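Local coordinates for NAD-dependent aldehyde dehydrogenase (Burkholderia multivorans, PDB 5UJU), which probably oxidises aldehydes to carboxylic acids with NAD+ as the electron acceptor, at residues A[12-17]-A[170-175]; A[36-39]-A[45-48]; A[59-64]-A[134-139]; A[102-107]-A[232-237]. All coordinates share one frame; numbering follows the deposited sequence.

Contact 1: residues A[12-17]-A[170-175]; sequences ALFTKH and YAWDQL
F14 and W172 form a T-shaped (edge-to-face) aromatic pair between helix 12-16, near the N-terminus, and the last turn of helix 158-175. F14 supplies the edge and W172 the face. The two rings are turned 67° apart, and the F14 centroid is 5.1 Å from the centroid of the six-membered ring of W172. The benzene half of the indole takes the contact. Both side chains leave their helices with CG anti to the backbone N (chi1 -175° for F14 and 173° for W172). This sends each ring straight at the other helix, and the side chains cross at about a right angle. The reach of the rings matters, because the helices themselves stand well apart: the CA atoms of F14 and W172 are 11.0 Å from each other. Helix 18-30 fills in beside the pair. Its L21 touches both rings, and L25 packs on W172. I120 of helix 97-132 also packs on the indole. The contact is therefore plain apolar packing that ties the N-terminal helix to the helical layer of the aldehyde dehydrogenase fold. At its tightest point CZ of F14 comes within 3.6 Å of CZ2 of W172, with CE1 of F14 lying over the same face.

Contact 2: residues A[36-39]-A[45-48]; sequences PFAE and VYGE
The side chain of Y46 reaches from the short helix 43-46 back to A38 in the loop before it. Its CB packs against the ring of F135, in helix 134-145. CG lies anti to the carbonyl carbon (chi1 -65°), and the ring extends toward the loop. CG1 of V45 sits 3.7 Å above one face of the ring, toward the rim. The same methyl group meets CB of A38 at 3.9 Å, so the valine fills the angle between tyrosine and alanine. Further out, CE2 of Y46 is 4.2 Å from CB of A38. The tip carries the main bond: OH of Y46 donates to the carbonyl O of A38 at 2.7 Å. The acceptor lies at the ring edge, near its plane. The hydroxyl in turn lies in the carbonyl plane on a lone pair, with a C=O...donor angle of 137°. A water accepts from N of A38 at 3.1 Å and gives a weak bond to OH of Y46. N131 of helix 97-132 also bonds the hydroxyl through ND2. The arrangement closes a small surface loop by a side chain-to-backbone bond. Since the tyrosine proton goes to the A38 carbonyl, the hydroxyl oxygen is left to accept from N131 and, weakly, from the water. This fixes the direction of each bond at the phenol.

Contact 3: residues A[59-64]-A[134-139]; sequences KSHLGK and SFEIAY
E136 is the residue of helix 134-145 that meets H61 of segment 59-64. Before it in the sequence come S134 and F135, whose side chains pack on helix 149-156 instead. E136 then turns to the other segment. Its CG is anti to the backbone N (chi1 171°) and the chain is extended beyond it, which carries the carboxylate out to the imidazole. NE2 of H61 donates to OE2 of E136 at 2.8 Å, with an N-H...O angle of 160°. This is a His-carboxylate hydrogen bond, here a buried link between two parts of the aldehyde dehydrogenase fold. OE2 accepts on its anti lone pair and lies in the ring plane. CE1 of H61, next to the donor, is 3.5 Å from OE2 of E136. The imidazole and carboxylate planes are 16° apart, nearly coplanar. OE2 is also held by a salt bridge to R252 of helix 245-260. The arginine and histidine together probably favour a charged carboxylate. Next, I137 packs on I249, which also touches both H61 and E136, and Y139 turns back to helix 50-60, where its OH bonds ND2 of N51.

Contact 4: residues A[102-107]-A[232-237]; sequences AAAAAA and GNTVIV
A long helix packs against a strand of a mixed beta sheet here, as in the nucleotide-binding domain of aldehyde dehydrogenases. Helix 97-132 supplies A104 and A107, and strand 234-238 supplies T234 at its first position. The backbones come close, with the CA atoms of A104 and T234 5.9 Å apart. The small alanine side chains probably allow so close an approach. CB of A104 points at the threonine and lies 3.7 Å from OG1 of T234 and 4.0 Å from its CB. The other branch of the threonine goes up the helix: CG2 of T234 is 3.7 Å from the carbonyl O of A104 and 4.4 Å from CB of A107. With chi1 at 52°, OG1 sits between the backbone N and the carbonyl carbon, and CG2 is anti to the carbonyl carbon. OG1 thus faces the methyl group of A104, and CG2 lies beside the A104 carbonyl O. No hydrogen bond joins the two segments. The hydroxyl instead bonds OG1 of T207 on strand 191-211 and NE2 of Q108, the residue after A107. It is therefore buried but satisfied. V235 points to the far side and packs on L225 and L229 of helix 217-230. The strand pairs in parallel with strands 191-211 and 268-270. Helices on both faces of parallel strands are typical of the Rossmann-like alpha/beta architecture of this family.

Contact 1 opens first along the chain. Contacts 2 and 3 follow in series inside its loop, and contact 4 crosses contacts 1 and 3. Contacts 2 and 3 touch directly through Y46 and F135, and their centres are 18 Å apart. Contacts 1 and 4 lie 20 Å apart between centres, with nearest atoms about 6 Å apart. Contacts 2 and 4 are farthest, at 32 Å between centres. Helix 97-132 runs through contact 4 and borders contacts 1 and 2. Contacts 1 and 3 tie N-terminal parts of the chain to helices 158-175 and 134-145, contact 2 closes a local loop, and contact 4 sets helix 97-132 on the mixed sheet.

Contact 1: residues A[12-17]-A[170-175]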
# COMPACT_ATOMS: atom_id res chain seq x y z
N ALA A 12 15.76 -9.16 23.49
CA ALA A 12 16.88 -8.45 24.10
C ALA A 12 17.48 -7.42 23.15
O ALA A 12 17.90 -6.34 23.58
CB ALA A 12 17.95 -9.45 24.56
N LEU A 13 17.52 -7.72 21.85
CA LEU A 13 18.08 -6.76 20.90
C LEU A 13 17.17 -5.55 20.71
O LEU A 13 17.66 -4.47 20.35
CB LEU A 13 18.35 -7.44 19.55
CG LEU A 13 19.46 -8.49 19.58
CD1 LEU A 13 19.66 -9.13 18.23
CD2 LEU A 13 20.75 -7.85 20.08
N PHE A 14 15.87 -5.71 20.93
CA PHE A 14 14.98 -4.55 20.94
C PHE A 14 15.32 -3.61 22.09
O PHE A 14 15.50 -2.41 21.90
CB PHE A 14 13.51 -5.01 21.03
CG PHE A 14 12.51 -3.89 20.91
CD1 PHE A 14 11.96 -3.57 19.68
CD2 PHE A 14 12.14 -3.15 22.02
CE1 PHE A 14 11.05 -2.53 19.57
CE2 PHE A 14 11.24 -2.11 21.92
CZ PHE A 14 10.68 -1.80 20.69
N THR A 15 15.39 -4.16 23.31
CA THR A 15 15.76 -3.34 24.46
C THR A 15 17.13 -2.70 24.28
O THR A 15 17.35 -1.56 24.70
CB THR A 15 15.73 -4.20 25.73
OG1 THR A 15 14.41 -4.69 25.94
CG2 THR A 15 16.18 -3.40 26.95
N LYS A 16 18.06 -3.42 23.64
CA LYS A 16 19.41 -2.90 23.47
C LYS A 16 19.42 -1.63 22.61
O LYS A 16 20.16 -0.68 22.89
CB LYS A 16 20.30 -3.98 22.85
CG LYS A 16 21.68 -3.50 22.42
CD LYS A 16 22.51 -4.64 21.82
CE LYS A 16 23.93 -4.19 21.50
NZ LYS A 16 24.75 -5.24 20.85
N HIS A 17 18.59 -1.59 21.56
CA HIS A 17 18.61 -0.49 20.61
C HIS A 17 17.39 0.41 20.73
O HIS A 17 17.10 1.20 19.82
CB HIS A 17 18.75 -1.03 19.19
CG HIS A 17 20.00 -1.81 18.97
ND1 HIS A 17 21.25 -1.23 19.02
CD2 HIS A 17 20.20 -3.13 18.73
CE1 HIS A 17 22.17 -2.16 18.80
NE2 HIS A 17 21.56 -3.32 18.62
N TYR A 170 9.78 3.44 10.26
CA TYR A 170 8.43 3.47 9.70
C TYR A 170 7.69 2.15 9.95
O TYR A 170 6.49 2.16 10.28
CB TYR A 170 8.48 3.76 8.20
CG TYR A 170 8.49 5.25 7.89
CD1 TYR A 170 9.68 5.92 7.66
CD2 TYR A 170 7.31 5.98 7.91
CE1 TYR A 170 9.69 7.30 7.40
CE2 TYR A 170 7.31 7.34 7.65
CZ TYR A 170 8.50 7.99 7.40
OH TYR A 170 8.48 9.33 7.17
N ALA A 171 8.37 1.02 9.78
CA ALA A 171 7.75 -0.28 10.08
C ALA A 171 7.28 -0.33 11.52
O ALA A 171 6.11 -0.59 11.79
CB ALA A 171 8.74 -1.41 9.79
N TRP A 172 8.19 -0.06 12.47
CA TRP A 172 7.82 -0.06 13.88
C TRP A 172 6.69 0.95 14.16
O TRP A 172 5.79 0.68 14.95
CB TRP A 172 9.06 0.25 14.73
CG TRP A 172 8.77 0.44 16.20
CD1 TRP A 172 9.04 1.54 16.97
CD2 TRP A 172 8.14 -0.51 17.08
NE1 TRP A 172 8.62 1.33 18.27
CE2 TRP A 172 8.07 0.08 18.36
CE3 TRP A 172 7.65 -1.81 16.90
CZ2 TRP A 172 7.52 -0.59 19.46
CZ3 TRP A 172 7.09 -2.47 17.99
CH2 TRP A 172 7.03 -1.85 19.25
N ASP A 173 6.71 2.10 13.47
CA ASP A 173 5.66 3.09 13.68
C ASP A 173 4.27 2.51 13.41
O ASP A 173 3.31 2.83 14.13
CB ASP A 173 5.92 4.29 12.77
CG ASP A 173 5.16 5.54 13.20
OD1 ASP A 173 4.84 5.69 14.39
OD2 ASP A 173 4.89 6.38 12.32
N GLN A 174 4.13 1.67 12.39
CA GLN A 174 2.87 0.97 12.12
C GLN A 174 2.63 -0.18 13.10
O GLN A 174 1.51 -0.39 13.56
CB GLN A 174 2.85 0.42 10.69
CG GLN A 174 2.91 1.44 9.60
CD GLN A 174 1.78 2.43 9.74
OE1 GLN A 174 0.68 2.08 10.20
NE2 GLN A 174 2.01 3.66 9.33
N LEU A 175 3.66 -0.99 13.35
CA LEU A 175 3.48 -2.18 14.18
C LEU A 175 3.06 -1.82 15.60
O LEU A 175 2.23 -2.50 16.21
CB LEU A 175 4.75 -3.03 14.19
CG LEU A 175 5.18 -3.64 12.85
CD1 LEU A 175 6.60 -4.22 12.91
CD2 LEU A 175 4.18 -4.70 12.39

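Contact 2: residues A[36-39]-A[45-48]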
# COMPACT_ATOMS: atom_id res chain seq x y z
N PRO A 36 22.08 8.64 13.32
CA PRO A 36 22.87 7.97 14.35
C PRO A 36 24.19 7.43 13.85
O PRO A 36 24.98 6.91 14.65
CB PRO A 36 21.95 6.82 14.79
CG PRO A 36 21.26 6.45 13.52
CD PRO A 36 21.06 7.75 12.75
N PHE A 37 24.45 7.51 12.54
CA PHE A 37 25.65 6.93 11.95
C PHE A 37 26.52 8.06 11.42
O PHE A 37 26.10 8.83 10.56
CB PHE A 37 25.27 5.94 10.84
CG PHE A 37 24.34 4.82 11.31
CD1 PHE A 37 24.75 3.91 12.28
CD2 PHE A 37 23.07 4.68 10.77
CE1 PHE A 37 23.90 2.88 12.72
CE2 PHE A 37 22.21 3.66 11.19
CZ PHE A 37 22.62 2.75 12.16
N ALA A 38 27.73 8.17 11.98
CA ALA A 38 28.63 9.27 11.63
C ALA A 38 29.05 9.17 10.17
O ALA A 38 29.66 8.18 9.76
CB ALA A 38 29.85 9.26 12.54
N GLU A 39 28.71 10.19 9.38
CA GLU A 39 29.02 10.15 7.96
C GLU A 39 30.49 10.45 7.67
O GLU A 39 30.96 10.11 6.58
CB GLU A 39 28.13 11.13 7.20
CG GLU A 39 28.40 12.57 7.55
CD GLU A 39 27.62 13.53 6.66
OE1 GLU A 39 26.71 13.08 5.93
OE2 GLU A 39 27.96 14.72 6.67
N VAL A 45 35.70 8.16 15.49
CA VAL A 45 34.51 7.32 15.58
C VAL A 45 34.80 5.86 15.24
O VAL A 45 34.30 4.95 15.90
CB VAL A 45 33.42 7.91 14.67
CG1 VAL A 45 32.15 7.07 14.72
CG2 VAL A 45 33.15 9.36 15.06
N TYR A 46 35.60 5.61 14.20
CA TYR A 46 35.75 4.27 13.65
C TYR A 46 37.09 3.63 14.00
O TYR A 46 37.42 2.57 13.45
CB TYR A 46 35.56 4.32 12.13
CG TYR A 46 34.15 4.70 11.73
CD1 TYR A 46 33.14 3.75 11.68
CD2 TYR A 46 33.82 6.02 11.41
CE1 TYR A 46 31.84 4.09 11.32
CE2 TYR A 46 32.52 6.38 11.05
CZ TYR A 46 31.53 5.40 11.01
OH TYR A 46 30.24 5.73 10.65
N GLY A 47 37.87 4.24 14.88
CA GLY A 47 39.16 3.69 15.27
C GLY A 47 40.28 4.21 14.39
O GLY A 47 40.10 4.53 13.22
N GLU A 48 41.48 4.29 14.99
CA GLU A 48 42.64 4.80 14.28
C GLU A 48 43.03 3.90 13.11
O GLU A 48 43.56 4.39 12.10
CB GLU A 48 43.83 4.95 15.23
O HOH W 1 28.60 5.74 13.68

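Contact 3: residues A[59-64]-A[134-139]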
# COMPACT_ATOMS: atom_id res chain seq x y z
N LYS A 59 40.38 -6.55 0.66
CA LYS A 59 41.35 -7.34 -0.11
C LYS A 59 41.21 -8.83 0.14
O LYS A 59 41.54 -9.64 -0.73
CB LYS A 59 42.78 -6.91 0.19
CG LYS A 59 43.21 -5.61 -0.48
CD LYS A 59 44.47 -5.07 0.20
CE LYS A 59 45.03 -3.83 -0.49
NZ LYS A 59 46.30 -3.38 0.17
N SER A 60 40.76 -9.22 1.34
CA SER A 60 40.61 -10.65 1.63
C SER A 60 39.56 -11.31 0.74
O SER A 60 39.62 -12.53 0.55
CB SER A 60 40.27 -10.85 3.10
OG SER A 60 38.87 -10.71 3.33
N HIS A 61 38.62 -10.55 0.17
CA HIS A 61 37.63 -11.16 -0.71
C HIS A 61 38.16 -11.41 -2.11
O HIS A 61 37.55 -12.18 -2.86
CB HIS A 61 36.37 -10.29 -0.81
CG HIS A 61 35.77 -9.94 0.51
ND1 HIS A 61 35.35 -10.89 1.41
CD2 HIS A 61 35.52 -8.74 1.08
CE1 HIS A 61 34.87 -10.30 2.49
NE2 HIS A 61 34.95 -8.99 2.31
N LEU A 62 39.27 -10.77 -2.49
CA LEU A 62 39.74 -10.84 -3.86
C LEU A 62 40.39 -12.19 -4.12
O LEU A 62 41.11 -12.73 -3.27
CB LEU A 62 40.74 -9.72 -4.12
CG LEU A 62 40.24 -8.31 -3.76
CD1 LEU A 62 41.23 -7.26 -4.21
CD2 LEU A 62 38.86 -8.03 -4.34
N GLY A 63 40.14 -12.75 -5.31
CA GLY A 63 40.74 -14.02 -5.66
C GLY A 63 40.27 -15.23 -4.89
O GLY A 63 41.00 -16.22 -4.78
N LYS A 64 39.06 -15.19 -4.32
CA LYS A 64 38.58 -16.35 -3.59
C LYS A 64 37.06 -16.40 -3.66
O LYS A 64 36.39 -15.43 -4.03
CB LYS A 64 39.08 -16.35 -2.14
CG LYS A 64 38.28 -15.52 -1.17
CD LYS A 64 38.85 -15.69 0.23
CE LYS A 64 37.79 -16.08 1.24
NZ LYS A 64 38.38 -16.25 2.60
N SER A 134 31.78 -0.28 7.93
CA SER A 134 31.57 0.74 6.91
C SER A 134 32.78 0.87 5.99
O SER A 134 32.62 1.11 4.79
CB SER A 134 31.27 2.10 7.54
OG SER A 134 29.94 2.14 8.03
N PHE A 135 33.99 0.73 6.53
CA PHE A 135 35.17 0.85 5.69
C PHE A 135 35.28 -0.32 4.73
O PHE A 135 35.57 -0.13 3.54
CB PHE A 135 36.43 0.97 6.55
CG PHE A 135 36.66 2.36 7.07
CD1 PHE A 135 37.17 3.35 6.23
CD2 PHE A 135 36.38 2.68 8.39
CE1 PHE A 135 37.38 4.64 6.70
CE2 PHE A 135 36.60 3.96 8.87
CZ PHE A 135 37.10 4.94 8.02
N GLU A 136 35.07 -1.55 5.22
CA GLU A 136 35.07 -2.71 4.32
C GLU A 136 34.01 -2.57 3.24
O GLU A 136 34.26 -2.86 2.06
CB GLU A 136 34.82 -3.99 5.13
CG GLU A 136 34.59 -5.21 4.27
CD GLU A 136 34.18 -6.44 5.08
OE1 GLU A 136 33.96 -6.31 6.29
OE2 GLU A 136 34.10 -7.53 4.50
N ILE A 137 32.81 -2.13 3.62
CA ILE A 137 31.74 -1.91 2.65
C ILE A 137 32.08 -0.76 1.69
O ILE A 137 31.81 -0.84 0.49
CB ILE A 137 30.42 -1.66 3.41
CG1 ILE A 137 29.99 -2.95 4.14
CG2 ILE A 137 29.31 -1.19 2.47
CD1 ILE A 137 28.82 -2.77 5.09
N ALA A 138 32.72 0.30 2.19
CA ALA A 138 33.07 1.41 1.31
C ALA A 138 33.97 0.95 0.17
O ALA A 138 33.73 1.28 -1.00
CB ALA A 138 33.75 2.52 2.11
N TYR A 139 35.01 0.18 0.48
CA TYR A 139 35.90 -0.32 -0.57
C TYR A 139 35.17 -1.23 -1.55
O TYR A 139 35.43 -1.19 -2.76
CB TYR A 139 37.10 -1.03 0.05
CG TYR A 139 38.13 -0.05 0.57
CD1 TYR A 139 38.86 0.74 -0.31
CD2 TYR A 139 38.38 0.08 1.94
CE1 TYR A 139 39.80 1.65 0.15
CE2 TYR A 139 39.33 0.98 2.41
CZ TYR A 139 40.04 1.77 1.50
OH TYR A 139 40.98 2.67 1.94

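Contact 4: residues A[102-107]-A[232-237]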
# COMPACT_ATOMS: atom_id res chain seq x y z
N ALA A 102 13.09 -22.54 -0.98
CA ALA A 102 12.83 -23.58 0.03
C ALA A 102 13.50 -23.24 1.36
O ALA A 102 12.91 -23.41 2.43
CB ALA A 102 13.28 -24.96 -0.45
N ALA A 103 14.74 -22.74 1.30
CA ALA A 103 15.45 -22.42 2.54
C ALA A 103 14.78 -21.27 3.29
O ALA A 103 14.67 -21.29 4.52
CB ALA A 103 16.92 -22.12 2.25
N ALA A 104 14.31 -20.26 2.56
CA ALA A 104 13.56 -19.18 3.20
C ALA A 104 12.29 -19.72 3.83
O ALA A 104 11.94 -19.37 4.97
CB ALA A 104 13.24 -18.07 2.18
N ALA A 105 11.58 -20.59 3.10
CA ALA A 105 10.35 -21.16 3.63
C ALA A 105 10.61 -21.94 4.91
O ALA A 105 9.83 -21.85 5.86
CB ALA A 105 9.68 -22.06 2.59
N ALA A 106 11.71 -22.69 4.97
CA ALA A 106 12.00 -23.43 6.20
C ALA A 106 12.35 -22.47 7.34
O ALA A 106 12.09 -22.78 8.50
CB ALA A 106 13.12 -24.45 5.97
N ALA A 107 12.91 -21.30 7.02
CA ALA A 107 13.28 -20.32 8.04
C ALA A 107 12.12 -19.46 8.52
O ALA A 107 12.25 -18.82 9.57
CB ALA A 107 14.41 -19.42 7.50
N GLY A 232 9.07 -8.95 9.56
CA GLY A 232 9.03 -10.38 9.79
C GLY A 232 9.14 -11.25 8.55
O GLY A 232 8.97 -12.46 8.65
N ASN A 233 9.41 -10.67 7.40
CA ASN A 233 9.52 -11.46 6.19
C ASN A 233 10.91 -12.07 6.09
O ASN A 233 11.86 -11.59 6.71
CB ASN A 233 9.24 -10.58 4.96
CG ASN A 233 7.84 -10.02 4.97
OD1 ASN A 233 6.91 -10.71 4.59
ND2 ASN A 233 7.68 -8.79 5.46
N THR A 234 11.02 -13.12 5.29
CA THR A 234 12.32 -13.61 4.85
C THR A 234 12.67 -12.91 3.53
O THR A 234 11.79 -12.40 2.84
CB THR A 234 12.32 -15.13 4.68
OG1 THR A 234 11.22 -15.50 3.83
CG2 THR A 234 12.18 -15.86 6.04
N VAL A 235 13.97 -12.87 3.20
CA VAL A 235 14.45 -12.06 2.08
C VAL A 235 15.45 -12.85 1.24
O VAL A 235 16.41 -13.41 1.78
CB VAL A 235 15.10 -10.75 2.57
CG1 VAL A 235 15.40 -9.84 1.40
CG2 VAL A 235 14.20 -10.05 3.57
N ILE A 236 15.27 -12.83 -0.07
CA ILE A 236 16.29 -13.26 -1.03
C ILE A 236 16.86 -12.00 -1.67
O ILE A 236 16.10 -11.20 -2.24
CB ILE A 236 15.72 -14.21 -2.10
CG1 ILE A 236 15.18 -15.51 -1.46
CG2 ILE A 236 16.77 -14.53 -3.15
CD1 ILE A 236 14.34 -16.36 -2.41
N VAL A 237 18.16 -11.79 -1.51
CA VAL A 237 18.83 -10.60 -2.05
C VAL A 237 19.50 -11.00 -3.35
O VAL A 237 20.40 -11.86 -3.36
CB VAL A 237 19.84 -10.02 -1.05
CG1 VAL A 237 20.53 -8.80 -1.64
CG2 VAL A 237 19.16 -9.67 0.27